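Local atomic coordinates of phosphatidylserine synthase (Haemophilus influenzae, PDB entry 3HSI), a protein that belongs to the phospholipase D superfamily and joins two alpha/beta regions of this family, each built round a mixed beta-sheet, in a single chain. Residues Leu45-Lys50 / Leu70-Arg75; Asp185-Phe190 / Gly230-Lys235; Glu302-Asp307 / Val352-Arg357. One frame throughout, in Å; residues are numbered along the deposited sequence.

In the fold
The three contacts sample both halves of a phospholipase D-type chain and follow one another in series along the sequence. Contact 1 joins two helices and contact 2 sets a helix against a loop. Their centres lie 24 Å apart and their nearest atoms about 11 Å, yet Ile-46 of contact 1 and Met-187 of contact 2 both rest on strand 146-148 of one sheet, within the range of the family's active-site motif. Contact 3 lies within the second sheet, to which strand 391-398 beside contact 2 also belongs. Its centre is 37 Å from that of contact 1 and, across the chain's centre, 34 Å from that of contact 2; the nearest atoms are about 23 Å away.

Contact 1: Leu45-Lys50 / Leu70-Arg75; sequences LIRNAK and LDEIYR
Ile-46, in the last turn of helix 35-48, meets Ile-73 of helix 64-79 with their CA atoms 6.4 Å apart, so that the two helix backbones come close at this point. The pairing belongs to the helical layer beside one sheet of the phospholipase D fold. Helix 64-79 is the connection of a beta-alpha-beta crossover between the parallel strands 52-56 and 84-90, and helix 35-48 precedes the first of those strands. The contact illustrates how a small interface can divide into an apolar side and a charged side. On the apolar side the two isoleucine side chains cross at about a right angle, with CD1 of Ile-46 3.9 Å from CD1 of Ile-73. The other branch of Ile-46, CG2, lies against the helix backbone itself, 3.6 Å from Glu-72 O. Phe-148 of strand 146-148 also touches Ile-46, so this residue spans from helix to sheet.

On the charged side Arg-47 reaches across, extended from CG to NE, and grips the carboxylate of Glu-72 side-on with two nitrogens, one for each oxygen. NE of Arg-47 gives a fairly straight bond to OE1 of Glu-72 (2.9 Å, N-H...O 162°), while NH2 of Arg-47 binds OE2 of Glu-72 at 2.8 Å. The salt bridge is not flat: the guanidinium and carboxylate planes are 64° apart, and the oxygen OE1 is met from above the carboxylate plane. A bend in the Glu-72 chain (chi2 -66°) carries its carboxylate to Arg-47. The two bonds hold the guanidinium against turning, and the negative carboxylate probably offsets the like charge of Arg-75, whose NH1 lies 4.7 Å from NE of Arg-47 and 3.9 Å from CG of Arg-47.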
loop_
_atom_site.group_PDB
_atom_site.type_symbol
_atom_site.label_atom_id
_atom_site.label_comp_id
_atom_site.label_asym_id
_atom_site.label_seq_id
_atom_site.Cartn_x
_atom_site.Cartn_y
_atom_site.Cartn_z
ATOM N N LEU C 45 0.754 11.059 37.608
ATOM C CA LEU C 45 1.602 11.910 36.787
ATOM C C LEU C 45 0.861 13.166 36.296
ATOM O O LEU C 45 1.451 14.272 36.283
ATOM C CB LEU C 45 2.193 11.120 35.602
ATOM C CG LEU C 45 3.328 10.182 36.035
ATOM C CD1 LEU C 45 3.809 9.395 34.835
ATOM C CD2 LEU C 45 4.486 10.953 36.749
ATOM N N ILE C 46 -0.420 13.013 35.938
ATOM C CA ILE C 46 -1.238 14.149 35.506
ATOM C C ILE C 46 -1.417 15.124 36.674
ATOM O O ILE C 46 -1.204 16.333 36.503
ATOM C CB ILE C 46 -2.610 13.715 34.937
ATOM C CG1 ILE C 46 -2.446 13.039 33.560
ATOM C CG2 ILE C 46 -3.570 14.915 34.805
ATOM C CD1 ILE C 46 -3.691 12.270 33.110
ATOM N N ARG C 47 -1.759 14.595 37.855
ATOM C CA ARG C 47 -2.005 15.432 39.048
ATOM C C ARG C 47 -0.804 16.217 39.486
ATOM O O ARG C 47 -0.944 17.269 40.101
ATOM C CB ARG C 47 -2.493 14.607 40.231
ATOM C CG ARG C 47 -3.884 14.057 40.045
ATOM C CD ARG C 47 -4.304 13.059 41.106
ATOM N NE ARG C 47 -5.712 12.743 40.916
ATOM C CZ ARG C 47 -6.404 11.847 41.619
ATOM N NH1 ARG C 47 -5.823 11.136 42.571
ATOM N NH2 ARG C 47 -7.689 11.654 41.358
ATOM N N ASN C 48 0.384 15.706 39.211
ATOM C CA ASN C 48 1.582 16.386 39.668
ATOM C C ASN C 48 2.252 17.281 38.650
ATOM O O ASN C 48 3.160 18.026 39.007
ATOM C CB ASN C 48 2.551 15.385 40.277
ATOM C CG ASN C 48 2.011 14.835 41.555
ATOM O OD1 ASN C 48 1.932 15.555 42.564
ATOM N ND2 ASN C 48 1.547 13.592 41.521
ATOM N N ALA C 49 1.787 17.227 37.404
ATOM C CA ALA C 49 2.368 17.997 36.315
ATOM C C ALA C 49 2.255 19.494 36.556
ATOM O O ALA C 49 1.206 19.987 36.975
ATOM C CB ALA C 49 1.708 17.627 34.999
ATOM N N LYS C 50 3.352 20.201 36.306
ATOM C CA LYS C 50 3.418 21.636 36.462
ATOM C C LYS C 50 3.704 22.420 35.170
ATOM O O LYS C 50 3.314 23.565 35.070
ATOM C CB LYS C 50 4.473 22.000 37.511
ATOM C CG LYS C 50 3.961 21.960 38.936
ATOM C CD LYS C 50 4.548 20.780 39.639
ATOM C CE LYS C 50 3.927 20.568 41.025
ATOM N NZ LYS C 50 4.428 19.248 41.540
ATOM N N LEU C 70 -9.463 12.219 31.061
ATOM C CA LEU C 70 -9.651 13.583 30.549
ATOM C C LEU C 70 -10.097 14.538 31.651
ATOM O O LEU C 70 -9.677 15.698 31.676
ATOM C CB LEU C 70 -10.618 13.595 29.381
ATOM C CG LEU C 70 -10.754 14.904 28.604
ATOM C CD1 LEU C 70 -9.367 15.420 28.200
ATOM C CD2 LEU C 70 -11.652 14.727 27.379
ATOM N N ASP C 71 -10.927 14.042 32.569
ATOM C CA ASP C 71 -11.292 14.785 33.786
ATOM C C ASP C 71 -10.098 15.209 34.632
ATOM O O ASP C 71 -10.089 16.326 35.157
ATOM C CB ASP C 71 -12.225 13.971 34.663
ATOM C CG ASP C 71 -13.621 13.934 34.128
ATOM O OD1 ASP C 71 -13.971 14.828 33.322
ATOM O OD2 ASP C 71 -14.367 13.007 34.492
ATOM N N GLU C 72 -9.124 14.305 34.791
ATOM C CA GLU C 72 -7.875 14.630 35.482
ATOM C C GLU C 72 -7.116 15.763 34.795
ATOM O O GLU C 72 -6.604 16.659 35.479
ATOM C CB GLU C 72 -6.961 13.412 35.665
ATOM C CG GLU C 72 -7.519 12.310 36.575
ATOM C CD GLU C 72 -7.663 12.712 38.021
ATOM O OE1 GLU C 72 -7.031 13.691 38.488
ATOM O OE2 GLU C 72 -8.451 12.035 38.710
ATOM N N ILE C 73 -7.071 15.730 33.458
ATOM C CA ILE C 73 -6.399 16.761 32.657
ATOM C C ILE C 73 -7.024 18.127 32.899
ATOM O O ILE C 73 -6.322 19.092 33.170
ATOM C CB ILE C 73 -6.502 16.481 31.125
ATOM C CG1 ILE C 73 -5.817 15.165 30.764
ATOM C CG2 ILE C 73 -5.912 17.673 30.294
ATOM C CD1 ILE C 73 -4.323 15.231 30.725
ATOM N N TYR C 74 -8.353 18.199 32.782
ATOM C CA TYR C 74 -9.075 19.461 32.874
ATOM C C TYR C 74 -8.916 20.018 34.276
ATOM O O TYR C 74 -8.809 21.217 34.458
ATOM C CB TYR C 74 -10.558 19.279 32.520
ATOM C CG TYR C 74 -10.834 19.431 31.042
ATOM C CD1 TYR C 74 -11.084 20.695 30.491
ATOM C CD2 TYR C 74 -10.869 18.331 30.206
ATOM C CE1 TYR C 74 -11.332 20.860 29.136
ATOM C CE2 TYR C 74 -11.109 18.484 28.837
ATOM C CZ TYR C 74 -11.347 19.755 28.317
ATOM O OH TYR C 74 -11.585 19.918 26.985
ATOM N N ARG C 75 -8.880 19.132 35.265
ATOM C CA ARG C 75 -8.695 19.572 36.630
ATOM C C ARG C 75 -7.328 20.255 36.811
ATOM O O ARG C 75 -7.271 21.344 37.386
ATOM C CB ARG C 75 -8.915 18.406 37.597
ATOM C CG ARG C 75 -8.645 18.707 39.059
ATOM C CD ARG C 75 -8.768 17.401 39.857
ATOM N NE ARG C 75 -8.148 17.397 41.193
ATOM C CZ ARG C 75 -6.835 17.355 41.443
ATOM N NH1 ARG C 75 -5.935 17.376 40.450
ATOM N NH2 ARG C 75 -6.414 17.326 42.707
#

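Contact 2: Asp185-Phe190 / Gly230-Lys235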
loop_
_atom_site.group_PDB
_atom_site.type_symbol
_atom_site.label_atom_id
_atom_site.label_comp_id
_atom_site.label_asym_id
_atom_site.label_seq_id
_atom_site.Cartn_x
_atom_site.Cartn_y
_atom_site.Cartn_z
ATOM N N ASP C 185 12.687 16.057 27.083
ATOM C CA ASP C 185 12.856 17.198 26.157
ATOM C C ASP C 185 12.978 16.704 24.706
ATOM O O ASP C 185 12.429 17.288 23.812
ATOM C CB ASP C 185 14.073 18.014 26.523
ATOM C CG ASP C 185 13.875 18.825 27.798
ATOM O OD1 ASP C 185 12.721 18.939 28.311
ATOM O OD2 ASP C 185 14.891 19.348 28.298
ATOM N N SER C 186 13.655 15.590 24.490
ATOM C CA SER C 186 13.853 15.081 23.127
ATOM C C SER C 186 12.542 14.637 22.498
ATOM O O SER C 186 12.321 14.835 21.304
ATOM C CB SER C 186 14.819 13.895 23.148
ATOM O OG SER C 186 14.937 13.338 21.853
HETATM N N MSE C 187 11.681 14.026 23.308
HETATM C CA MSE C 187 10.417 13.523 22.816
HETATM C C MSE C 187 9.403 14.654 22.470
HETATM O O MSE C 187 8.784 14.669 21.380
HETATM C CB MSE C 187 9.887 12.469 23.789
HETATM C CG MSE C 187 10.818 11.249 23.781
HETATM SE SE MSE C 187 10.054 9.722 24.679
HETATM C CE MSE C 187 9.211 8.919 23.089
ATOM N N VAL C 188 9.319 15.625 23.361
ATOM C CA VAL C 188 8.518 16.812 23.142
ATOM C C VAL C 188 9.024 17.626 21.933
ATOM O O VAL C 188 8.229 18.169 21.189
ATOM C CB VAL C 188 8.547 17.705 24.410
ATOM C CG1 VAL C 188 7.974 19.112 24.122
ATOM C CG2 VAL C 188 7.852 16.981 25.575
ATOM N N ASN C 189 10.343 17.733 21.772
ATOM C CA ASN C 189 10.904 18.406 20.606
ATOM C C ASN C 189 10.493 17.732 19.284
ATOM O O ASN C 189 10.132 18.411 18.317
ATOM C CB ASN C 189 12.412 18.539 20.715
ATOM C CG ASN C 189 12.826 19.635 21.677
ATOM O OD1 ASN C 189 12.049 20.524 22.001
ATOM N ND2 ASN C 189 14.070 19.592 22.111
ATOM N N PHE C 190 10.510 16.406 19.270
ATOM C CA PHE C 190 10.105 15.632 18.081
ATOM C C PHE C 190 8.658 15.938 17.734
ATOM O O PHE C 190 8.291 16.166 16.563
ATOM C CB PHE C 190 10.298 14.113 18.319
ATOM C CG PHE C 190 9.870 13.265 17.152
ATOM C CD1 PHE C 190 10.665 13.163 16.021
ATOM C CD2 PHE C 190 8.632 12.632 17.150
ATOM C CE1 PHE C 190 10.243 12.403 14.913
ATOM C CE2 PHE C 190 8.203 11.867 16.030
ATOM C CZ PHE C 190 9.006 11.756 14.931
ATOM N N GLY C 230 11.805 13.036 9.813
ATOM C CA GLY C 230 11.572 12.897 11.238
ATOM C C GLY C 230 12.675 12.109 11.915
ATOM O O GLY C 230 13.029 11.011 11.468
ATOM N N GLU C 231 13.218 12.676 12.992
ATOM C CA GLU C 231 14.212 12.005 13.816
ATOM C C GLU C 231 14.241 12.673 15.174
ATOM O O GLU C 231 13.841 13.820 15.299
ATOM C CB GLU C 231 15.608 12.048 13.164
ATOM C CG GLU C 231 16.133 13.465 12.934
ATOM C CD GLU C 231 17.530 13.482 12.286
ATOM O OE1 GLU C 231 18.149 12.398 12.107
ATOM O OE2 GLU C 231 18.023 14.598 11.964
ATOM N N TYR C 232 14.651 11.948 16.202
ATOM C CA TYR C 232 14.793 12.534 17.540
ATOM C C TYR C 232 16.212 13.093 17.634
ATOM O O TYR C 232 17.088 12.607 16.936
ATOM C CB TYR C 232 14.588 11.481 18.616
ATOM C CG TYR C 232 13.165 10.973 18.745
ATOM C CD1 TYR C 232 12.277 11.591 19.612
ATOM C CD2 TYR C 232 12.710 9.887 18.001
ATOM C CE1 TYR C 232 10.986 11.152 19.752
ATOM C CE2 TYR C 232 11.392 9.429 18.136
ATOM C CZ TYR C 232 10.552 10.077 19.030
ATOM O OH TYR C 232 9.248 9.710 19.209
ATOM N N SER C 233 16.428 14.125 18.447
ATOM C CA SER C 233 17.780 14.664 18.677
ATOM C C SER C 233 18.177 14.508 20.142
ATOM O O SER C 233 17.358 14.626 21.033
ATOM C CB SER C 233 17.863 16.157 18.326
ATOM O OG SER C 233 17.788 16.352 16.943
ATOM N N LEU C 234 19.454 14.244 20.361
ATOM C CA LEU C 234 19.983 14.126 21.699
ATOM C C LEU C 234 21.054 15.187 21.889
ATOM O O LEU C 234 21.767 15.531 20.941
ATOM C CB LEU C 234 20.548 12.722 21.909
ATOM C CG LEU C 234 19.516 11.594 21.899
ATOM C CD1 LEU C 234 20.206 10.242 22.007
ATOM C CD2 LEU C 234 18.473 11.783 23.020
ATOM N N LYS C 235 21.162 15.718 23.099
ATOM C CA LYS C 235 22.228 16.667 23.362
ATOM C C LYS C 235 23.522 16.039 23.878
ATOM O O LYS C 235 24.600 16.391 23.403
ATOM C CB LYS C 235 21.754 17.800 24.272
ATOM C CG LYS C 235 21.097 18.910 23.503
ATOM C CD LYS C 235 20.441 19.939 24.407
ATOM C CE LYS C 235 19.613 20.888 23.546
ATOM N NZ LYS C 235 18.247 21.156 24.088
HETATM O O HOH W 1 14.127 15.272 19.420
HETATM O O HOH W 2 7.932 11.441 20.729
#
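Phe-190 and Tyr-232 lay their rings face to face in an offset stack, with centroids 4.2 Å apart and planes inclined by 24°. The pair fastens helix 181-195 to the loop that leads from helix 216-229 into strand 245-252, at a place where the two sheets of the phospholipase D fold approach each other: Met-187 touches Val-147 of one sheet and Asn-393 of the other.

The overlap is partial. CZ of Tyr-232 stands over the rim of the phenylalanine ring, and the tyrosine ring reaches back over the first side-chain carbon, its CE1 3.4 Å from CB of Phe-190. With CG anti to the backbone N (chi1 179°), Phe-190 is extended toward the loop, where its edge meets the backbone of Gly-230 and Glu-231. The tyrosine ring presents its own edge to the helix, near CA of Met-187, and the selenomethionine methyl CE lies 4.0 Å from OH of Tyr-232. That hydroxyl is hydrogen-bonded to ND2 of Asn-393 and also meets a water at 2.7 Å (water 2 O to Tyr-232 OH).

One turn earlier the interaction becomes polar, an example of a loop without regular structure being held through its backbone. A water donates to O of Ser-186 and accepts from N of Ser-233, bridging helix and loop. Beside it the serine side chain makes a direct bond, in which OG of Ser-186 donates to O of Ser-233 at 2.9 Å, approaching from 36° above the carbonyl plane.

Contact 3: Glu302-Asp307 / Val352-Arg357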
loop_
_atom_site.group_PDB
_atom_site.type_symbol
_atom_site.label_atom_id
_atom_site.label_comp_id
_atom_site.label_asym_id
_atom_site.label_seq_id
_atom_site.Cartn_x
_atom_site.Cartn_y
_atom_site.Cartn_z
ATOM N N GLU C 302 12.709 -17.178 21.726
ATOM C CA GLU C 302 11.487 -17.320 22.467
ATOM C C GLU C 302 10.447 -16.360 21.867
ATOM O O GLU C 302 10.694 -15.185 21.731
ATOM C CB GLU C 302 11.751 -17.001 23.952
ATOM C CG GLU C 302 10.504 -17.072 24.802
ATOM C CD GLU C 302 10.737 -16.689 26.258
ATOM O OE1 GLU C 302 11.904 -16.392 26.642
ATOM O OE2 GLU C 302 9.745 -16.706 27.034
ATOM N N ILE C 303 9.271 -16.862 21.522
ATOM C CA ILE C 303 8.239 -16.004 20.961
ATOM C C ILE C 303 7.007 -16.123 21.821
ATOM O O ILE C 303 6.573 -17.238 22.151
ATOM C CB ILE C 303 7.921 -16.393 19.495
ATOM C CG1 ILE C 303 9.212 -16.333 18.654
ATOM C CG2 ILE C 303 6.804 -15.471 18.946
ATOM C CD1 ILE C 303 9.097 -16.913 17.199
ATOM N N ILE C 304 6.476 -14.980 22.237
ATOM C CA ILE C 304 5.313 -14.970 23.096
ATOM C C ILE C 304 4.198 -14.242 22.363
ATOM O O ILE C 304 4.339 -13.083 22.033
ATOM C CB ILE C 304 5.610 -14.243 24.460
ATOM C CG1 ILE C 304 6.975 -14.687 25.006
ATOM C CG2 ILE C 304 4.467 -14.493 25.459
ATOM C CD1 ILE C 304 7.388 -14.113 26.471
ATOM N N VAL C 305 3.096 -14.935 22.106
ATOM C CA VAL C 305 1.916 -14.350 21.467
ATOM C C VAL C 305 0.694 -14.736 22.261
ATOM O O VAL C 305 0.761 -15.608 23.127
ATOM C CB VAL C 305 1.733 -14.871 20.003
ATOM C CG1 VAL C 305 2.796 -14.285 19.126
ATOM C CG2 VAL C 305 1.797 -16.396 19.963
ATOM N N GLY C 306 -0.422 -14.081 21.973
ATOM C CA GLY C 306 -1.686 -14.459 22.534
ATOM C C GLY C 306 -2.233 -15.708 21.869
ATOM O O GLY C 306 -2.053 -15.931 20.651
ATOM N N ASP C 307 -2.866 -16.539 22.694
ATOM C CA ASP C 307 -3.855 -17.514 22.229
ATOM C C ASP C 307 -4.917 -16.797 21.400
ATOM O O ASP C 307 -5.254 -15.658 21.704
ATOM C CB ASP C 307 -4.541 -18.152 23.448
ATOM C CG ASP C 307 -5.223 -19.482 23.127
ATOM O OD1 ASP C 307 -4.764 -20.526 23.660
ATOM O OD2 ASP C 307 -6.231 -19.495 22.391
ATOM N N VAL C 352 11.311 -21.625 21.771
ATOM C CA VAL C 352 10.271 -21.656 22.777
ATOM C C VAL C 352 9.109 -20.802 22.266
ATOM O O VAL C 352 9.286 -19.636 21.913
ATOM C CB VAL C 352 10.786 -21.136 24.151
ATOM C CG1 VAL C 352 9.617 -20.932 25.150
ATOM C CG2 VAL C 352 11.791 -22.156 24.752
ATOM N N VAL C 353 7.930 -21.395 22.194
ATOM C CA VAL C 353 6.770 -20.666 21.742
ATOM C C VAL C 353 5.841 -20.671 22.922
ATOM O O VAL C 353 5.519 -21.733 23.439
ATOM C CB VAL C 353 6.122 -21.324 20.495
ATOM C CG1 VAL C 353 4.741 -20.688 20.183
ATOM C CG2 VAL C 353 7.040 -21.179 19.293
ATOM N N ARG C 354 5.434 -19.494 23.368
ATOM C CA ARG C 354 4.543 -19.411 24.506
ATOM C C ARG C 354 3.242 -18.777 24.108
ATOM O O ARG C 354 3.240 -17.788 23.376
ATOM C CB ARG C 354 5.150 -18.538 25.591
ATOM C CG ARG C 354 6.028 -19.273 26.511
ATOM C CD ARG C 354 6.767 -18.236 27.271
ATOM N NE ARG C 354 7.819 -18.830 28.067
ATOM C CZ ARG C 354 7.639 -19.410 29.242
ATOM N NH1 ARG C 354 6.425 -19.514 29.793
ATOM N NH2 ARG C 354 8.694 -19.887 29.867
ATOM N N LEU C 355 2.145 -19.346 24.583
ATOM C CA LEU C 355 0.834 -18.794 24.309
ATOM C C LEU C 355 0.237 -18.199 25.584
ATOM O O LEU C 355 0.112 -18.901 26.608
ATOM C CB LEU C 355 -0.099 -19.867 23.771
ATOM C CG LEU C 355 0.175 -20.446 22.371
ATOM C CD1 LEU C 355 -0.885 -21.483 22.085
ATOM C CD2 LEU C 355 0.131 -19.381 21.304
ATOM N N TRP C 356 -0.153 -16.926 25.494
ATOM C CA TRP C 356 -0.732 -16.211 26.626
ATOM C C TRP C 356 -2.239 -16.342 26.585
ATOM O O TRP C 356 -2.855 -16.210 25.516
ATOM C CB TRP C 356 -0.331 -14.721 26.592
ATOM C CG TRP C 356 -0.711 -13.900 27.820
ATOM C CD1 TRP C 356 0.098 -13.609 28.902
ATOM C CD2 TRP C 356 -1.965 -13.211 28.057
ATOM N NE1 TRP C 356 -0.587 -12.794 29.794
ATOM C CE2 TRP C 356 -1.851 -12.554 29.317
ATOM C CE3 TRP C 356 -3.190 -13.145 27.362
ATOM C CZ2 TRP C 356 -2.899 -11.796 29.879
ATOM C CZ3 TRP C 356 -4.235 -12.407 27.904
ATOM C CH2 TRP C 356 -4.074 -11.718 29.171
ATOM N N ARG C 357 -2.822 -16.579 27.754
ATOM C CA ARG C 357 -4.257 -16.685 27.884
ATOM C C ARG C 357 -4.669 -16.458 29.348
ATOM O O ARG C 357 -4.076 -17.014 30.234
ATOM C CB ARG C 357 -4.700 -18.070 27.449
ATOM C CG ARG C 357 -6.222 -18.199 27.401
ATOM C CD ARG C 357 -6.645 -19.561 26.923
ATOM N NE ARG C 357 -8.094 -19.534 26.845
ATOM C CZ ARG C 357 -8.873 -20.430 26.254
ATOM N NH1 ARG C 357 -8.362 -21.499 25.650
ATOM N NH2 ARG C 357 -10.196 -20.230 26.279
#
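Ile-303 and Val-353 sit side by side on neighbouring parallel strands, 302-306 and 352-356, whose axes pass 4.6 Å apart and cross at -25°, the usual twist of neighbouring strands. The tight part of the contact is the backbone. Five hydrogen bonds alternate between the strands, from Ile-303 N to Val-352 O (2.8 Å) as far as Asp-307 N to Trp-356 O (2.8 Å). Ile-303 and Val-305 each donate and accept, the regular pattern of a parallel pair, and CA-H...O contacts fill in between. On the face bearing Ile-303, Val-305, Val-353 and Leu-355 the packing is apolar: CG2 of Val-305 meets CD2 of Leu-355 at 3.7 Å, and helix 327-341 covers these side chains, with Leu-335 touching both Val-305 and Leu-355.

The other face is more polar. Glu-302 is fully extended (chi1 178°) alongside Val-352, and its OE2 reaches NE of Arg-354 at 3.0 Å. This bond is weak and bent, with an N-H...O angle of only 120°. Each partner has a firmer hold elsewhere: Glu-302 OE1 pairs with Arg-416, and Arg-354 NH1 bonds Thr-419 of the next strand.

Looser still are the side chains where both strands run out. OD1 of Asp-307 is 4.2 Å from NH1 of Arg-357, too far for a salt bridge, and touches mainly the aliphatic CD of the arginine, while OD2 of Asp-307 is hydrogen-bonded to the backbone N of Val-309. Between the two strands the chain passes through helices 327-341 and 343-348, making a beta-alpha-beta crossover, an arrangement characteristic of alpha/beta folds and here part of the PLD-like domain.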